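Local structure of oxidoreductase, NAD-binding/iron-sulfur cluster-binding protein (Nitratireductor pacificus pht-3B, 6ZXU) at residues C542-R547 and M594-R599; C549-I554 and T576-T581. The protein is a catabolic reductive dehalogenase that binds cobalamin and two [4Fe-4S] clusters, and probably uses them to remove halogen from organic substrates. All coordinates share one frame; numbering follows the deposited sequence.

Interaction 1: C542-R547 and M594-R599. With NA (sodium ion), chain G; SF4 (iron/sulfur cluster), chain D.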
loop_
_atom_site.group_PDB
_atom_site.type_symbol
_atom_site.label_atom_id
_atom_site.label_comp_id
_atom_site.label_asym_id
_atom_site.label_seq_id
_atom_site.Cartn_x
_atom_site.Cartn_y
_atom_site.Cartn_z
ATOM N N CYS A 542 -7.161 -18.318 17.963
ATOM C CA CYS A 542 -7.477 -18.400 16.583
ATOM C C CYS A 542 -6.346 -19.154 15.842
ATOM O O CYS A 542 -5.188 -19.144 16.269
ATOM C CB CYS A 542 -7.625 -16.992 16.008
ATOM S SG CYS A 542 -8.109 -16.755 14.291
ATOM N N ARG A 543 -6.670 -19.789 14.728
ATOM C CA ARG A 543 -5.678 -20.445 13.861
ATOM C C ARG A 543 -5.987 -20.302 12.426
ATOM O O ARG A 543 -5.507 -21.094 11.607
ATOM C CB ARG A 543 -5.585 -21.937 14.140
ATOM C CG ARG A 543 -5.271 -22.351 15.560
ATOM C CD ARG A 543 -3.858 -22.034 15.912
ATOM N NE ARG A 543 -3.487 -22.499 17.272
ATOM C CZ ARG A 543 -3.882 -21.950 18.422
ATOM N NH1 ARG A 543 -4.685 -20.898 18.444
ATOM N NH2 ARG A 543 -3.470 -22.459 19.562
ATOM N N LYS A 544 -6.756 -19.297 12.033
ATOM C CA LYS A 544 -7.253 -19.251 10.657
ATOM C C LYS A 544 -6.131 -19.068 9.613
ATOM O O LYS A 544 -6.117 -19.716 8.569
ATOM C CB LYS A 544 -8.363 -18.233 10.552
ATOM C CG LYS A 544 -9.035 -18.191 9.163
ATOM C CD LYS A 544 -10.410 -17.589 9.242
ATOM C CE LYS A 544 -11.021 -17.518 7.857
ATOM N NZ LYS A 544 -12.501 -17.304 7.941
ATOM N N CYS A 545 -5.229 -18.116 9.832
ATOM C CA CYS A 545 -4.108 -17.889 8.959
ATOM C C CYS A 545 -3.295 -19.172 8.831
ATOM O O CYS A 545 -2.878 -19.491 7.723
ATOM C CB CYS A 545 -3.236 -16.744 9.475
ATOM S SG CYS A 545 -2.643 -16.941 11.228
ATOM N N ALA A 546 -2.969 -19.814 9.946
ATOM C CA ALA A 546 -2.210 -21.040 9.901
ATOM C C ALA A 546 -2.882 -22.141 9.040
ATOM O O ALA A 546 -2.229 -22.839 8.267
ATOM C CB ALA A 546 -1.962 -21.520 11.336
ATOM N N ARG A 547 -4.163 -22.305 9.199
ATOM C CA ARG A 547 -4.935 -23.284 8.477
ATOM C C ARG A 547 -5.001 -23.014 7.036
ATOM O O ARG A 547 -5.000 -23.939 6.236
ATOM C CB ARG A 547 -6.355 -23.281 9.015
ATOM C CG ARG A 547 -7.264 -24.410 8.516
ATOM C CD ARG A 547 -8.655 -24.180 9.075
ATOM N NE ARG A 547 -9.332 -23.185 8.285
ATOM C CZ ARG A 547 -10.166 -22.280 8.761
ATOM N NH1 ARG A 547 -10.362 -22.194 10.053
ATOM N NH2 ARG A 547 -10.760 -21.423 7.927
ATOM N N MET A 594 -7.125 -14.073 4.910
ATOM C CA MET A 594 -7.953 -14.962 5.682
ATOM C C MET A 594 -8.200 -14.500 7.138
ATOM O O MET A 594 -9.124 -14.964 7.831
ATOM C CB MET A 594 -7.370 -16.381 5.607
ATOM C CG MET A 594 -7.335 -16.979 4.210
ATOM S SD MET A 594 -8.978 -17.239 3.528
ATOM C CE MET A 594 -8.989 -15.925 2.617
ATOM N N CYS A 595 -7.427 -13.555 7.598
ATOM C CA CYS A 595 -7.519 -13.086 8.941
ATOM C C CYS A 595 -8.895 -12.485 9.276
ATOM O O CYS A 595 -9.355 -11.644 8.561
ATOM C CB CYS A 595 -6.370 -12.091 9.236
ATOM S SG CYS A 595 -6.269 -11.609 10.972
ATOM N N PRO A 596 -9.503 -12.874 10.416
ATOM C CA PRO A 596 -10.752 -12.236 10.821
ATOM C C PRO A 596 -10.695 -10.721 10.928
ATOM O O PRO A 596 -11.704 -10.056 10.682
ATOM C CB PRO A 596 -11.047 -12.839 12.195
ATOM C CG PRO A 596 -10.360 -14.135 12.154
ATOM C CD PRO A 596 -9.104 -13.911 11.364
ATOM N N TRP A 597 -9.564 -10.156 11.253
ATOM C CA TRP A 597 -9.395 -8.695 11.341
ATOM C C TRP A 597 -9.350 -7.988 9.991
ATOM O O TRP A 597 -9.390 -6.754 9.943
ATOM C CB TRP A 597 -8.146 -8.339 12.117
ATOM C CG TRP A 597 -8.195 -8.749 13.583
ATOM C CD1 TRP A 597 -7.868 -9.939 14.070
ATOM C CD2 TRP A 597 -8.536 -7.916 14.704
ATOM N NE1 TRP A 597 -7.954 -9.935 15.435
ATOM C CE2 TRP A 597 -8.400 -8.717 15.863
ATOM C CE3 TRP A 597 -8.905 -6.566 14.862
ATOM C CZ2 TRP A 597 -8.586 -8.228 17.120
ATOM C CZ3 TRP A 597 -9.128 -6.090 16.126
ATOM C CH2 TRP A 597 -9.007 -6.930 17.243
ATOM N N ASN A 598 -9.246 -8.747 8.919
ATOM C CA ASN A 598 -9.384 -8.215 7.602
ATOM C C ASN A 598 -10.863 -8.100 7.293
ATOM O O ASN A 598 -11.503 -9.096 6.952
ATOM C CB ASN A 598 -8.590 -9.092 6.583
ATOM C CG ASN A 598 -8.825 -8.634 5.102
ATOM O OD1 ASN A 598 -8.909 -7.452 4.797
ATOM N ND2 ASN A 598 -9.109 -9.595 4.241
ATOM N N ARG A 599 -11.424 -6.914 7.423
ATOM C CA ARG A 599 -12.858 -6.697 7.286
ATOM C C ARG A 599 -13.179 -5.477 6.498
ATOM O O ARG A 599 -12.362 -4.577 6.379
ATOM C CB ARG A 599 -13.491 -6.375 8.634
ATOM C CG ARG A 599 -13.295 -7.410 9.643
ATOM C CD ARG A 599 -14.236 -7.174 10.790
ATOM N NE ARG A 599 -14.296 -8.397 11.570
ATOM C CZ ARG A 599 -13.544 -8.583 12.636
ATOM N NH1 ARG A 599 -12.719 -7.641 13.019
ATOM N NH2 ARG A 599 -13.643 -9.737 13.312
HETATM NA NA NA G . -11.908 -11.602 7.031
HETATM FE FE1 SF4 D . -3.863 -15.460 12.413
HETATM FE FE2 SF4 D . -6.381 -15.375 13.645
HETATM FE FE3 SF4 D . -5.467 -13.192 12.338
HETATM FE FE4 SF4 D . -4.232 -13.892 14.667
HETATM S S1 SF4 D . -6.396 -13.273 14.320
HETATM S S2 SF4 D . -3.253 -13.335 12.791
HETATM S S3 SF4 D . -4.405 -16.120 14.427
HETATM S S4 SF4 D . -5.923 -15.245 11.537
HETATM O O HOH W 1 -11.756 -13.813 7.537
HETATM O O HOH W 2 -13.492 -11.132 8.656
HETATM O O HOH W 3 -11.680 -12.149 4.630
#

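Interaction 2: C549-I554 and T576-T581. With SF4 (iron/sulfur cluster), chain E.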
loop_
_atom_site.group_PDB
_atom_site.type_symbol
_atom_site.label_atom_id
_atom_site.label_comp_id
_atom_site.label_asym_id
_atom_site.label_seq_id
_atom_site.Cartn_x
_atom_site.Cartn_y
_atom_site.Cartn_z
ATOM N N CYS A 549 -2.751 -21.306 5.091
ATOM C CA CYS A 549 -1.470 -21.015 4.398
ATOM C C CYS A 549 -1.188 -22.175 3.413
ATOM O O CYS A 549 -1.103 -23.304 3.900
ATOM C CB CYS A 549 -0.257 -20.940 5.388
ATOM S SG CYS A 549 1.349 -20.862 4.571
ATOM N N PRO A 550 -1.029 -21.899 2.098
ATOM C CA PRO A 550 -0.784 -22.984 1.124
ATOM C C PRO A 550 0.433 -23.855 1.393
ATOM O O PRO A 550 0.427 -24.997 0.987
ATOM C CB PRO A 550 -0.605 -22.264 -0.190
ATOM C CG PRO A 550 -1.240 -20.894 0.037
ATOM C CD PRO A 550 -1.066 -20.586 1.462
ATOM N N CYS A 551 1.424 -23.406 2.177
ATOM C CA CYS A 551 2.592 -24.222 2.469
ATOM C C CYS A 551 2.852 -24.467 3.936
ATOM O O CYS A 551 3.933 -24.834 4.273
ATOM C CB CYS A 551 3.827 -23.637 1.813
ATOM S SG CYS A 551 4.275 -22.059 2.516
ATOM N N ASN A 552 1.842 -24.331 4.779
ATOM C CA ASN A 552 1.942 -24.627 6.202
ATOM C C ASN A 552 3.082 -23.924 6.917
ATOM O O ASN A 552 3.725 -24.498 7.789
ATOM C CB ASN A 552 2.016 -26.122 6.475
ATOM C CG ASN A 552 0.945 -26.893 5.720
ATOM O OD1 ASN A 552 -0.275 -26.559 5.756
ATOM N ND2 ASN A 552 1.406 -27.875 4.951
ATOM N N ALA A 553 3.365 -22.682 6.517
ATOM C CA ALA A 553 4.516 -21.978 7.056
ATOM C C ALA A 553 4.168 -21.294 8.387
ATOM O O ALA A 553 5.052 -20.961 9.141
ATOM C CB ALA A 553 5.012 -20.952 6.048
ATOM N N ILE A 554 2.890 -21.053 8.696
ATOM C CA ILE A 554 2.509 -20.304 9.915
ATOM C C ILE A 554 2.391 -21.278 11.072
ATOM O O ILE A 554 1.766 -22.321 10.952
ATOM C CB ILE A 554 1.219 -19.468 9.650
ATOM C CG1 ILE A 554 1.528 -18.435 8.579
ATOM C CG2 ILE A 554 0.671 -18.887 10.930
ATOM C CD1 ILE A 554 0.346 -17.645 8.124
ATOM N N THR A 576 9.133 -18.352 1.709
ATOM C CA THR A 576 9.904 -17.832 0.583
ATOM C C THR A 576 9.791 -18.697 -0.676
ATOM O O THR A 576 9.558 -18.213 -1.797
ATOM C CB THR A 576 11.424 -17.667 0.950
ATOM O OG1 THR A 576 11.522 -16.797 2.058
ATOM C CG2 THR A 576 12.176 -17.020 -0.195
ATOM N N LYS A 577 9.953 -20.017 -0.506
ATOM C CA LYS A 577 9.926 -20.908 -1.651
ATOM C C LYS A 577 8.549 -20.870 -2.322
ATOM O O LYS A 577 8.463 -20.812 -3.561
ATOM C CB LYS A 577 10.256 -22.326 -1.208
ATOM C CG LYS A 577 11.746 -22.506 -1.068
ATOM C CD LYS A 577 12.106 -23.862 -0.443
ATOM C CE LYS A 577 13.578 -24.189 -0.741
ATOM N NZ LYS A 577 14.113 -25.098 0.299
ATOM N N TYR A 578 7.460 -20.870 -1.552
ATOM C CA TYR A 578 6.138 -20.777 -2.151
ATOM C C TYR A 578 5.952 -19.459 -2.918
ATOM O O TYR A 578 5.588 -19.458 -4.090
ATOM C CB TYR A 578 5.017 -20.998 -1.117
ATOM C CG TYR A 578 3.650 -21.049 -1.744
ATOM C CD1 TYR A 578 3.220 -22.177 -2.422
ATOM C CD2 TYR A 578 2.809 -19.945 -1.740
ATOM C CE1 TYR A 578 1.973 -22.216 -3.056
ATOM C CE2 TYR A 578 1.567 -19.992 -2.347
ATOM C CZ TYR A 578 1.141 -21.144 -3.004
ATOM O OH TYR A 578 -0.092 -21.180 -3.619
ATOM N N ARG A 579 6.235 -18.347 -2.301
ATOM C CA ARG A 579 6.022 -17.083 -2.959
ATOM C C ARG A 579 6.874 -16.907 -4.241
ATOM O O ARG A 579 6.379 -16.422 -5.263
ATOM C CB ARG A 579 6.301 -15.933 -1.989
ATOM C CG ARG A 579 5.380 -15.867 -0.803
ATOM C CD ARG A 579 5.489 -14.577 0.040
ATOM N NE ARG A 579 4.924 -13.458 -0.653
ATOM C CZ ARG A 579 5.446 -12.276 -0.749
ATOM N NH1 ARG A 579 4.791 -11.326 -1.377
ATOM N NH2 ARG A 579 6.572 -12.010 -0.152
ATOM N N VAL A 580 8.164 -17.284 -4.184
ATOM C CA VAL A 580 9.091 -17.094 -5.299
ATOM C C VAL A 580 8.752 -18.056 -6.452
ATOM O O VAL A 580 8.820 -17.681 -7.611
ATOM C CB VAL A 580 10.533 -17.277 -4.856
ATOM C CG1 VAL A 580 11.508 -17.333 -6.016
ATOM C CG2 VAL A 580 10.903 -16.080 -3.932
ATOM N N THR A 581 8.419 -19.286 -6.100
ATOM C CA THR A 581 8.336 -20.358 -7.098
ATOM C C THR A 581 6.943 -20.925 -7.463
ATOM O O THR A 581 6.842 -21.649 -8.416
ATOM C CB THR A 581 9.238 -21.587 -6.769
ATOM O OG1 THR A 581 8.638 -22.352 -5.760
ATOM C CG2 THR A 581 10.640 -21.210 -6.343
HETATM FE FE1 SF4 E . 3.679 -16.947 3.015
HETATM FE FE2 SF4 E . 1.329 -17.111 1.555
HETATM FE FE3 SF4 E . 1.292 -16.018 4.124
HETATM FE FE4 SF4 E . 1.676 -18.711 3.731
HETATM S S1 SF4 E . -0.105 -17.518 3.218
HETATM S S2 SF4 E . 2.834 -17.325 5.084
HETATM S S3 SF4 E . 2.871 -18.685 1.799
HETATM S S4 SF4 E . 2.415 -15.267 2.356
#

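Interaction 1: C542-R547 and M594-R599
Lys544 lays its methylene chain across the carbonyl of Met594, with CE 3.2 Å from Met594 O, while Cys542 SG rests against CG of the Pro596 ring. These are van der Waals contacts. With CG anti to the backbone N (chi1 -175°) and the rest extended, the lysine chain passes the Met594 backbone and brings NZ to Asp627 and Asp626, its salt-bridge partners. A long apolar stem with a charged end suits this buried crossing.

The strongest links are metal bonds. Cys542 SG binds FE2 and Cys545 SG binds FE1, while Cys595 SG of 594-599 binds FE3 at 2.2 Å; Cys539 also binds this cluster. It is the ferredoxin pattern of a Cys-x2-Cys-x2-Cys run completed by a remote Cys-Pro. Pro596 CD packs on S4 at 3.5 Å, and the Trp597 indole turns its edge to the cluster, CD1 lying 3.7 Å from S1.

Weak N-H bonds form a second shell to the cluster, reaching Cys542 SG from Lys544 N and Cys595 SG from Trp597 N. A separate site lies on the type I turn from Cys595 to Asn598, whose second position suits the fixed phi of Pro596. The turn's two end carbonyls bind a sodium ion, Asn598 O at 2.5 Å and Cys595 O at a longer 3.0 Å. Three waters add to the ion's shell, one donating to Met594 O and one to Pro596 O.

At Cys542 and Cys595 the weak N-H bonds may offset a little of the thiolate charge and so could influence the cluster's potential.

Interaction 2: C549-I554 and T576-T581
Pro550 sits over one face of the Tyr578 ring, a CH-pi contact beside the second cluster of a ferredoxin-like 2[4Fe-4S] module. This is the tight part: Pro550 CB lies 3.9 Å from the ring centroid of Tyr578, 26° off the normal, and displaced toward the hydroxyl-bearing end of the ring, where it meets CZ at 3.5 Å. The trans chi1 of Tyr578 (-174°) swings the ring off helix 572-581 to lie under the proline, with CD2 3.8 Å from S3 of the cluster. Its OH bonds to Asp441 and Arg661, so a tyrosine serves both apolar face and polar tip. Were Tyr578 cut back to an alanine, Pro550 would probably lose the ring face it packs on, a gap would open beside S3, and Asp441 would be left without the phenol hydroxyl.

Cys551 makes the looser part. Its sulfur approaches the Tyr578 ring obliquely, a sulfur-aromatic contact, and comes no nearer than 3.9 Å, at Tyr578 CB; it also lies beside S3.

Both residues belong to the type I turn from Cys549 to Asn552, with Pro550 at its second position. Cys549 SG binds FE4 and accepts a bond from Cys551 N. Ala553 N reaches Cys549 SG at 3.3 Å, nearly straight (169°).

In the fold
Both interactions belong to the 4Fe-4S dicluster region, their centres about 16 Å apart. Along the chain the order is 542-547, 549-554, 576-581, 594-599, so interaction 1 brackets interaction 2. Helix 544-548 leads directly from the first cluster's cysteines to Cys549 of the second, and the two sites touch where Ile554 packs on it: CD1 of Ile554 is 3.7 Å from Cys545 O. The side chain of Met594 in turn comes within about 7 Å of the second cluster. Since cobalamin contacts Thr576 and Arg579 of interaction 2, the sequence of cofactors is consistent with electrons passing from the first cluster through the second to the corrinoid.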